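Side-chain contacts in endo-beta-N-acetylglucosaminidase F1 (Bacteroides thetaiotaomicron VPI-5482, PDB 6TCV), which probably hydrolyses the bond between the two core N-acetylglucosamines of high-mannose N-glycans, as an endo-acting glycoside hydrolase: residues S300-N303 / A307-A310; R311-T316 / G331-V336. The protein carries 2 engineered substitutions. All coordinates share one frame; numbering follows the deposited sequence.

Contact 1: S300-N303 / A307-A310; sequences SLTN and AAAA
Thr302, in the irregular loop 300-303, and Ala308, on helix 306-319, are the closest backbone pair here, yet their CA atoms stand 7.7 Å apart, and the gap is spanned mainly by side chains. Both CB atoms point into it. The meeting is methyl to methyl: Thr302 CG2 lies 4.1 Å from Ala308 CB. Thr302 has its hydroxyl anti to the backbone N (chi1 -165°), which sets CG2 between the backbone N and the carbonyl carbon and brings this branch, rather than the polar one, up to the helix. The other branch is well back, with Thr302 OG1 6.1 Å from Ala308 CB. A second, looser approach comes from the main chain of the next residue, where Asn303 O sits 4.4 Å from the same Ala308 CB. The Asn303 side chain stays clear of the helix and lies against Leu296.

Each partner is also held from its own side. Thr302 shares a backbone hydrogen bond with Gln259, while Leu301 packs on Ile254 and Leu260. Ser305, just ahead of the helix, accepts a hydrogen bond from Ala308 N through its OG. The loop passes beside the first turn of the helix that it leads into, with Ala308 buried and Thr302 partly exposed.

No hydrogen bond or charge links the segments, and just 61 Å² is buried between them. What joins them is light van der Waals packing, a nonpolar methyl contact with no directional bond in it, while the polar partners of Thr302 and Ala308, Gln259 and Ser305, lie outside the two segments.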
loop_
_atom_site.group_PDB
_atom_site.type_symbol
_atom_site.label_atom_id
_atom_site.label_comp_id
_atom_site.label_asym_id
_atom_site.label_seq_id
_atom_site.Cartn_x
_atom_site.Cartn_y
_atom_site.Cartn_z
ATOM N N SER A 300 17.935 -8.810 -18.459
ATOM C CA SER A 300 16.893 -8.403 -17.518
ATOM C C SER A 300 17.212 -8.730 -16.063
ATOM O O SER A 300 16.488 -8.279 -15.168
ATOM C CB SER A 300 15.579 -9.119 -17.856
ATOM O OG SER A 300 15.078 -8.714 -19.135
ATOM N N LEU A 301 18.236 -9.536 -15.813
ATOM C CA LEU A 301 18.541 -10.102 -14.502
ATOM C C LEU A 301 19.921 -9.704 -14.016
ATOM O O LEU A 301 20.769 -9.205 -14.773
ATOM C CB LEU A 301 18.483 -11.645 -14.572
ATOM C CG LEU A 301 17.200 -12.209 -15.177
ATOM C CD1 LEU A 301 17.239 -13.749 -15.279
ATOM C CD2 LEU A 301 15.975 -11.772 -14.377
ATOM N N THR A 302 20.141 -9.930 -12.726
ATOM C CA THR A 302 21.403 -9.652 -12.056
ATOM C C THR A 302 21.525 -10.548 -10.825
ATOM O O THR A 302 20.638 -11.332 -10.522
ATOM C CB THR A 302 21.538 -8.167 -11.749
ATOM O OG1 THR A 302 22.912 -7.898 -11.413
ATOM C CG2 THR A 302 20.680 -7.732 -10.604
ATOM N N ASN A 303 22.669 -10.439 -10.119
ATOM C CA ASN A 303 22.864 -11.199 -8.887
ATOM C C ASN A 303 21.776 -10.806 -7.870
ATOM O O ASN A 303 21.409 -9.620 -7.767
ATOM C CB ASN A 303 24.266 -10.895 -8.288
ATOM C CG ASN A 303 25.334 -11.094 -9.317
ATOM O OD1 ASN A 303 25.920 -12.154 -9.474
ATOM N ND2 ASN A 303 25.769 -9.959 -9.848
ATOM N N ALA A 307 19.997 -4.508 -3.002
ATOM C CA ALA A 307 20.091 -3.325 -3.858
ATOM C C ALA A 307 19.212 -3.481 -5.095
ATOM O O ALA A 307 18.525 -2.539 -5.506
ATOM C CB ALA A 307 21.538 -3.074 -4.309
ATOM N N ALA A 308 19.137 -4.682 -5.656
ATOM C CA ALA A 308 18.280 -4.891 -6.812
ATOM C C ALA A 308 16.818 -4.796 -6.420
ATOM O O ALA A 308 15.996 -4.270 -7.177
ATOM C CB ALA A 308 18.574 -6.277 -7.432
ATOM N N ALA A 309 16.471 -5.328 -5.257
ATOM C CA ALA A 309 15.116 -5.204 -4.739
ATOM C C ALA A 309 14.729 -3.749 -4.525
ATOM O O ALA A 309 13.620 -3.318 -4.882
ATOM C CB ALA A 309 14.979 -5.989 -3.440
ATOM N N ALA A 310 15.627 -2.977 -3.922
ATOM C CA ALA A 310 15.338 -1.557 -3.688
ATOM C C ALA A 310 15.140 -0.826 -5.003
ATOM O O ALA A 310 14.247 0.021 -5.120
ATOM C CB ALA A 310 16.465 -0.920 -2.867
#

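Contact 2: R311-T316 / G331-V336; sequences RLCYET and GQMYGV
In the β/α barrel of this glycoside hydrolase, helix 306-319 meets the loop that follows strand 324-329, and the touching residues are Leu312 and Cys313 on the helix and Met333 on the loop. Met333 reaches across with its terminal methyl. CG is anti to the backbone N (chi1 -158°), and the chain then bends at chi2 and chi3, swinging CE towards the helix. Met333 CE lies 3.8 Å from Cys313 SG and approaches it roughly end-on: the angle from Met333 SD through Met333 CE to Cys313 SG is 147°. On its flank Leu312 CD2 is a looser neighbour of Met333 CE, at 4.4 Å. All three side chains are buried, and the interaction is purely apolar. A bound N-acetylglucosamine lies about 9 Å from the Met333 side chain.

The helix carries its own polar ties. Thr316 OG1 bonds Leu312 O at 2.7 Å from above the carbonyl plane, while Thr316 N reaches that oxygen from the opposite face. On the helix away from Met333, Arg311 NH1 makes a salt bridge of 2.9 Å to Glu315 OE2, close to the guanidinium plane, and pairs also with Asp340.

Tyr286 of strand 283-287 packs against Leu312, Cys313 and Met333 alike. Val327 of strand 324-329 and Trp347 lie against Cys313, and helix 262-278 packs along Arg311, Glu315 and Thr316.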
loop_
_atom_site.group_PDB
_atom_site.type_symbol
_atom_site.label_atom_id
_atom_site.label_comp_id
_atom_site.label_asym_id
_atom_site.label_seq_id
_atom_site.Cartn_x
_atom_site.Cartn_y
_atom_site.Cartn_z
ATOM N N ARG A 311 15.969 -1.125 -6.001
ATOM C CA ARG A 311 15.761 -0.530 -7.323
ATOM C C ARG A 311 14.334 -0.783 -7.836
ATOM O O ARG A 311 13.653 0.137 -8.312
ATOM C CB ARG A 311 16.807 -1.049 -8.306
ATOM C CG ARG A 311 16.502 -0.719 -9.815
ATOM C CD ARG A 311 16.564 0.783 -10.094
ATOM N NE ARG A 311 17.920 1.295 -9.864
ATOM C CZ ARG A 311 18.219 2.578 -9.914
ATOM N NH1 ARG A 311 17.327 3.496 -10.199
ATOM N NH2 ARG A 311 19.462 2.971 -9.605
ATOM N N LEU A 312 13.859 -2.009 -7.709
ATOM C CA LEU A 312 12.500 -2.313 -8.144
ATOM C C LEU A 312 11.477 -1.516 -7.357
ATOM O O LEU A 312 10.536 -0.950 -7.932
ATOM C CB LEU A 312 12.195 -3.831 -8.028
ATOM C CG LEU A 312 10.745 -4.220 -8.327
ATOM C CD1 LEU A 312 10.365 -3.844 -9.765
ATOM C CD2 LEU A 312 10.496 -5.695 -8.041
ATOM N N CYS A 313 11.642 -1.418 -6.039
ATOM C CA CYS A 313 10.674 -0.657 -5.249
ATOM C C CYS A 313 10.653 0.810 -5.653
ATOM O O CYS A 313 9.579 1.404 -5.817
ATOM C CB CYS A 313 10.984 -0.802 -3.756
ATOM S SG CYS A 313 10.707 -2.492 -3.129
ATOM N N TYR A 314 11.840 1.401 -5.801
ATOM C CA TYR A 314 11.974 2.795 -6.183
ATOM C C TYR A 314 11.324 3.037 -7.532
ATOM O O TYR A 314 10.563 3.993 -7.693
ATOM C CB TYR A 314 13.468 3.162 -6.240
ATOM C CG TYR A 314 13.737 4.475 -6.885
ATOM C CD1 TYR A 314 13.534 5.671 -6.187
ATOM C CD2 TYR A 314 14.174 4.534 -8.190
ATOM C CE1 TYR A 314 13.763 6.921 -6.821
ATOM C CE2 TYR A 314 14.421 5.765 -8.801
ATOM C CZ TYR A 314 14.225 6.936 -8.093
ATOM O OH TYR A 314 14.458 8.160 -8.705
ATOM N N GLU A 315 11.625 2.203 -8.530
ATOM C CA GLU A 315 11.055 2.393 -9.854
ATOM C C GLU A 315 9.558 2.184 -9.842
ATOM O O GLU A 315 8.844 2.836 -10.600
ATOM C CB GLU A 315 11.733 1.471 -10.887
ATOM C CG GLU A 315 13.204 1.736 -11.083
ATOM C CD GLU A 315 13.543 3.086 -11.671
ATOM O OE1 GLU A 315 12.623 3.778 -12.235
ATOM O OE2 GLU A 315 14.737 3.468 -11.593
ATOM N N THR A 316 9.061 1.281 -9.009
ATOM C CA THR A 316 7.620 1.089 -8.930
ATOM C C THR A 316 6.948 2.333 -8.364
ATOM O O THR A 316 5.958 2.809 -8.932
ATOM C CB THR A 316 7.291 -0.128 -8.068
ATOM O OG1 THR A 316 7.916 -1.316 -8.579
ATOM C CG2 THR A 316 5.811 -0.399 -8.056
ATOM N N GLY A 331 13.775 -12.894 2.482
ATOM C CA GLY A 331 14.653 -12.993 1.321
ATOM C C GLY A 331 15.478 -11.738 1.209
ATOM O O GLY A 331 15.914 -11.170 2.207
ATOM N N GLN A 332 15.615 -11.250 -0.011
ATOM C CA GLN A 332 16.430 -10.081 -0.304
ATOM C C GLN A 332 15.590 -8.845 -0.581
ATOM O O GLN A 332 16.089 -7.892 -1.173
ATOM C CB GLN A 332 17.321 -10.389 -1.502
ATOM C CG GLN A 332 18.585 -11.163 -1.174
ATOM C CD GLN A 332 18.350 -12.468 -0.440
ATOM O OE1 GLN A 332 17.795 -13.427 -0.984
ATOM N NE2 GLN A 332 18.795 -12.519 0.807
ATOM N N MET A 333 14.332 -8.823 -0.147
ATOM C CA MET A 333 13.403 -7.797 -0.593
ATOM C C MET A 333 13.589 -6.432 0.068
ATOM O O MET A 333 13.105 -5.430 -0.488
ATOM C CB MET A 333 11.935 -8.246 -0.377
ATOM C CG MET A 333 10.949 -7.495 -1.264
ATOM S SD MET A 333 11.207 -7.872 -3.026
ATOM C CE MET A 333 11.221 -6.208 -3.741
ATOM N N TYR A 334 14.232 -6.366 1.235
ATOM C CA TYR A 334 14.236 -5.161 2.057
ATOM C C TYR A 334 15.560 -4.968 2.744
ATOM O O TYR A 334 16.131 -5.917 3.248
ATOM C CB TYR A 334 13.161 -5.283 3.140
ATOM C CG TYR A 334 12.964 -4.081 4.030
ATOM C CD1 TYR A 334 12.412 -2.887 3.554
ATOM C CD2 TYR A 334 13.294 -4.151 5.359
ATOM C CE1 TYR A 334 12.173 -1.808 4.381
ATOM C CE2 TYR A 334 13.095 -3.049 6.230
ATOM C CZ TYR A 334 12.520 -1.866 5.709
ATOM O OH TYR A 334 12.264 -0.782 6.525
ATOM N N GLY A 335 16.018 -3.734 2.799
ATOM C CA GLY A 335 17.197 -3.403 3.580
ATOM C C GLY A 335 18.045 -2.266 3.065
ATOM O O GLY A 335 18.720 -1.632 3.880
ATOM N N VAL A 336 18.024 -1.979 1.792
ATOM C CA VAL A 336 18.763 -0.844 1.226
ATOM C C VAL A 336 17.901 0.398 1.290
ATOM O O VAL A 336 16.740 0.397 0.861
ATOM C CB VAL A 336 19.192 -1.163 -0.214
ATOM C CG1 VAL A 336 19.631 0.098 -0.954
ATOM C CG2 VAL A 336 20.314 -2.162 -0.183
#

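Both contacts use helix 306-319, contact 1 through its first turns and contact 2 further along. Contact 1 is the more peripheral, its centre about 22 Å from the centre of the chain against about 14 Å for contact 2, and only one of its three touching residues is buried; in contact 2 all three are. Neither has a polar bond across it, but one pairs small methyls while the other brings a methionine's terminal methyl to a cysteine sulfur and a leucine methyl. They also touch each other: the loop 331-336 packs on the alanine-rich turn, Ala309 CB meeting Gln332 O and Ala310 CB meeting Val336 CB. Together, loops before the helix and after the next strand flank its opening turns.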